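Local coordinates for protein LAIR1 ecotodomain from MGD21 antibody (Homo sapiens, PDB 7JZK) that is the LAIR1 ectodomain inserted in the antibody MGD21, an immunoglobulin domain that binds the V2 domain of a Plasmodium RIFIN, at residues Ser46-Val51 with Ser59-Arg64. Numbering follows the deposited sequence.
Sequences SDTEDV and SEARFR
Thr48 and Phe63 meet through their first torsions: the threonine sets OG1 opposite its backbone N (chi1 -171°), which brings CG2 round to the phenylalanine, while Phe63 carries CG opposite its own carbonyl carbon (chi1 -53°), turning the CE2-CZ side of its ring to the threonine. Thr48 CG2 touches Phe63 CZ obliquely at 3.5 Å and, on the same methyl, Ala61 CB at 3.6 Å. Further along the ring, Phe63 CE2 lies 3.4 Å from Ser46 O, again at a slant. Beyond strand 45-48 the chain swings over to the other sheet through an inverse gamma turn centred on Asp50, whose N makes a weak bond back to Thr48 OG1. The turn delivers Val51 beside Ala61, with Val51 CG1 4.1 Å from Ala61 CB, and sets Val51 CA 3.5 Å from Glu60 O in a CA-H...O contact. Strands 45-48 and 58-65 belong to different sheets of the immunoglobulin sandwich; the axes of segments 46-48 and 59-64 pass 8.5 Å apart at 136°. Phe35 packs on Ala61 and Leu37 on Phe63, while Phe79 of the Rifin chain packs on Phe63 and Ala78 of that chain hydrogen-bonds Ser46 OG. No hydrogen bond joins the two segments: the contact is mostly methyl-to-ring and methyl-to-methyl, the carbonyls of Ser46 and Glu60 meet C-H groups across it, and its phenylalanine is shared with the bound Rifin.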
ATOM      1  N   SER A  46      -6.443  -1.493  -3.411  1.00 42.23           N
ATOM      2  CA  SER A  46      -7.233  -1.197  -2.222  1.00 33.73           C
ATOM      3  C   SER A  46      -7.952  -2.466  -1.803  1.00 46.39           C
ATOM      4  O   SER A  46      -8.557  -3.152  -2.640  1.00 42.11           O
ATOM      5  CB  SER A  46      -8.231  -0.078  -2.485  1.00 38.68           C
ATOM      6  OG  SER A  46      -7.560   1.176  -2.531  1.00 47.07           O
ATOM      7  N   ASP A  47      -7.895  -2.771  -0.514  1.00 44.98           N
ATOM      8  CA  ASP A  47      -8.482  -3.974   0.051  1.00 41.58           C
ATOM      9  C   ASP A  47      -9.755  -3.631   0.814  1.00 42.91           C
ATOM     10  O   ASP A  47      -9.913  -2.521   1.327  1.00 44.35           O
ATOM     11  CB  ASP A  47      -7.483  -4.674   0.976  1.00 42.70           C
ATOM     12  CG  ASP A  47      -6.496  -5.555   0.213  1.00 49.06           C
ATOM     13  OD1 ASP A  47      -6.543  -5.542  -1.025  1.00 49.48           O
ATOM     14  OD2 ASP A  47      -5.627  -6.213   0.835  1.00 48.26           O
ATOM     15  N   THR A  48     -10.665  -4.598   0.883  1.00 48.64           N
ATOM     16  CA  THR A  48     -11.870  -4.460   1.687  1.00 47.49           C
ATOM     17  C   THR A  48     -12.242  -5.824   2.238  1.00 49.26           C
ATOM     18  O   THR A  48     -12.146  -6.843   1.540  1.00 48.49           O
ATOM     19  CB  THR A  48     -13.036  -3.875   0.876  1.00 46.15           C
ATOM     20  OG1 THR A  48     -14.127  -3.575   1.752  1.00 50.09           O
ATOM     21  CG2 THR A  48     -13.505  -4.843  -0.182  1.00 42.92           C
ATOM     22  N   GLU A  49     -12.651  -5.841   3.499  1.00 49.14           N
ATOM     23  CA  GLU A  49     -13.213  -7.049   4.076  1.00 56.41           C
ATOM     24  C   GLU A  49     -14.714  -6.947   4.291  1.00 50.52           C
ATOM     25  O   GLU A  49     -15.320  -7.915   4.742  1.00 59.13           O
ATOM     26  CB  GLU A  49     -12.525  -7.407   5.395  1.00 48.82           C
ATOM     27  CG  GLU A  49     -11.075  -7.805   5.256  1.00 53.48           C
ATOM     28  CD  GLU A  49     -10.543  -8.424   6.537  1.00 69.55           C
ATOM     29  OE1 GLU A  49      -9.549  -7.918   7.109  1.00 69.46           O
ATOM     30  OE2 GLU A  49     -11.138  -9.429   6.981  1.00 75.79           O
ATOM     31  N   ASP A  50     -15.336  -5.817   3.973  1.00 51.28           N
ATOM     32  CA  ASP A  50     -16.792  -5.765   4.025  1.00 58.23           C
ATOM     33  C   ASP A  50     -17.287  -6.401   2.727  1.00 59.09           C
ATOM     34  O   ASP A  50     -17.544  -5.727   1.727  1.00 54.52           O
ATOM     35  CB  ASP A  50     -17.294  -4.336   4.197  1.00 58.34           C
ATOM     36  CG  ASP A  50     -18.830  -4.228   4.137  1.00 74.13           C
ATOM     37  OD1 ASP A  50     -19.547  -5.236   4.378  1.00 70.80           O
ATOM     38  OD2 ASP A  50     -19.322  -3.124   3.815  1.00 82.43           O
ATOM     39  N   VAL A  51     -17.431  -7.724   2.752  1.00 58.71           N
ATOM     40  CA  VAL A  51     -17.942  -8.491   1.620  1.00 60.75           C
ATOM     41  C   VAL A  51     -19.359  -8.922   1.960  1.00 61.62           C
ATOM     42  O   VAL A  51     -19.597  -9.520   3.016  1.00 64.56           O
ATOM     43  CB  VAL A  51     -17.055  -9.714   1.314  1.00 58.87           C
ATOM     44  CG1 VAL A  51     -15.715  -9.276   0.711  1.00 57.48           C
ATOM     45  CG2 VAL A  51     -16.795 -10.506   2.582  1.00 59.01           C
ATOM     46  N   SER A  59     -20.838 -13.675  -3.662  1.00 64.76           N
ATOM     47  CA  SER A  59     -20.595 -12.541  -2.775  1.00 65.46           C
ATOM     48  C   SER A  59     -19.889 -11.446  -3.543  1.00 61.65           C
ATOM     49  O   SER A  59     -19.221 -11.698  -4.554  1.00 62.90           O
ATOM     50  CB  SER A  59     -19.754 -12.902  -1.524  1.00 60.76           C
ATOM     51  OG  SER A  59     -18.427 -13.276  -1.849  1.00 60.02           O
ATOM     52  N   GLU A  60     -20.036 -10.228  -3.047  1.00 54.22           N
ATOM     53  CA  GLU A  60     -19.515  -9.099  -3.779  1.00 57.69           C
ATOM     54  C   GLU A  60     -18.935  -8.085  -2.814  1.00 58.99           C
ATOM     55  O   GLU A  60     -19.170  -8.129  -1.604  1.00 60.09           O
ATOM     56  CB  GLU A  60     -20.598  -8.442  -4.639  1.00 59.36           C
ATOM     57  CG  GLU A  60     -21.521  -7.550  -3.846  1.00 62.17           C
ATOM     58  CD  GLU A  60     -22.475  -6.761  -4.726  1.00 61.94           C
ATOM     59  OE1 GLU A  60     -22.970  -5.699  -4.277  1.00 63.82           O
ATOM     60  OE2 GLU A  60     -22.718  -7.199  -5.873  1.00 65.36           O
ATOM     61  N   ALA A  61     -18.147  -7.185  -3.387  1.00 52.45           N
ATOM     62  CA  ALA A  61     -17.564  -6.064  -2.675  1.00 48.42           C
ATOM     63  C   ALA A  61     -17.566  -4.889  -3.631  1.00 49.88           C
ATOM     64  O   ALA A  61     -17.375  -5.062  -4.841  1.00 49.30           O
ATOM     65  CB  ALA A  61     -16.147  -6.357  -2.188  1.00 43.57           C
ATOM     66  N   ARG A  62     -17.775  -3.696  -3.088  1.00 40.70           N
ATOM     67  CA  ARG A  62     -17.941  -2.504  -3.898  1.00 46.96           C
ATOM     68  C   ARG A  62     -16.860  -1.489  -3.544  1.00 47.48           C
ATOM     69  O   ARG A  62     -16.609  -1.233  -2.361  1.00 38.76           O
ATOM     70  CB  ARG A  62     -19.329  -1.924  -3.639  1.00 49.86           C
ATOM     71  CG  ARG A  62     -20.406  -2.927  -3.977  1.00 53.22           C
ATOM     72  CD  ARG A  62     -21.781  -2.317  -4.091  1.00 54.45           C
ATOM     73  NE  ARG A  62     -22.239  -2.577  -5.444  1.00 61.13           N
ATOM     74  CZ  ARG A  62     -23.504  -2.614  -5.824  1.00 60.21           C
ATOM     75  NH1 ARG A  62     -24.477  -2.408  -4.943  1.00 62.04           N
ATOM     76  NH2 ARG A  62     -23.788  -2.866  -7.097  1.00 63.79           N
ATOM     77  N   PHE A  63     -16.234  -0.902  -4.566  1.00 51.60           N
ATOM     78  CA  PHE A  63     -15.235   0.157  -4.400  1.00 42.45           C
ATOM     79  C   PHE A  63     -15.755   1.349  -5.184  1.00 45.07           C
ATOM     80  O   PHE A  63     -15.865   1.273  -6.411  1.00 45.22           O
ATOM     81  CB  PHE A  63     -13.857  -0.266  -4.924  1.00 39.34           C
ATOM     82  CG  PHE A  63     -13.356  -1.574  -4.363  1.00 44.42           C
ATOM     83  CD1 PHE A  63     -13.791  -2.788  -4.890  1.00 44.97           C
ATOM     84  CD2 PHE A  63     -12.437  -1.596  -3.326  1.00 41.98           C
ATOM     85  CE1 PHE A  63     -13.338  -3.976  -4.383  1.00 40.26           C
ATOM     86  CE2 PHE A  63     -11.982  -2.798  -2.821  1.00 41.03           C
ATOM     87  CZ  PHE A  63     -12.437  -3.986  -3.357  1.00 40.91           C
ATOM     88  N   ARG A  64     -16.086   2.441  -4.500  1.00 42.27           N
ATOM     89  CA  ARG A  64     -16.785   3.534  -5.158  1.00 46.28           C
ATOM     90  C   ARG A  64     -15.944   4.808  -5.148  1.00 54.22           C
ATOM     91  O   ARG A  64     -15.464   5.234  -4.095  1.00 49.36           O
ATOM     92  CB  ARG A  64     -18.117   3.794  -4.465  1.00 47.45           C
ATOM     93  CG  ARG A  64     -18.671   5.174  -4.774  1.00 53.80           C
ATOM     94  CD  ARG A  64     -19.814   5.554  -3.823  1.00 61.22           C
ATOM     95  NE  ARG A  64     -20.215   6.924  -4.110  1.00 66.91           N
ATOM     96  CZ  ARG A  64     -21.249   7.247  -4.881  1.00 73.01           C
ATOM     97  NH1 ARG A  64     -21.526   8.524  -5.105  1.00 72.72           N
ATOM     98  NH2 ARG A  64     -22.014   6.297  -5.419  1.00 66.87           N
TER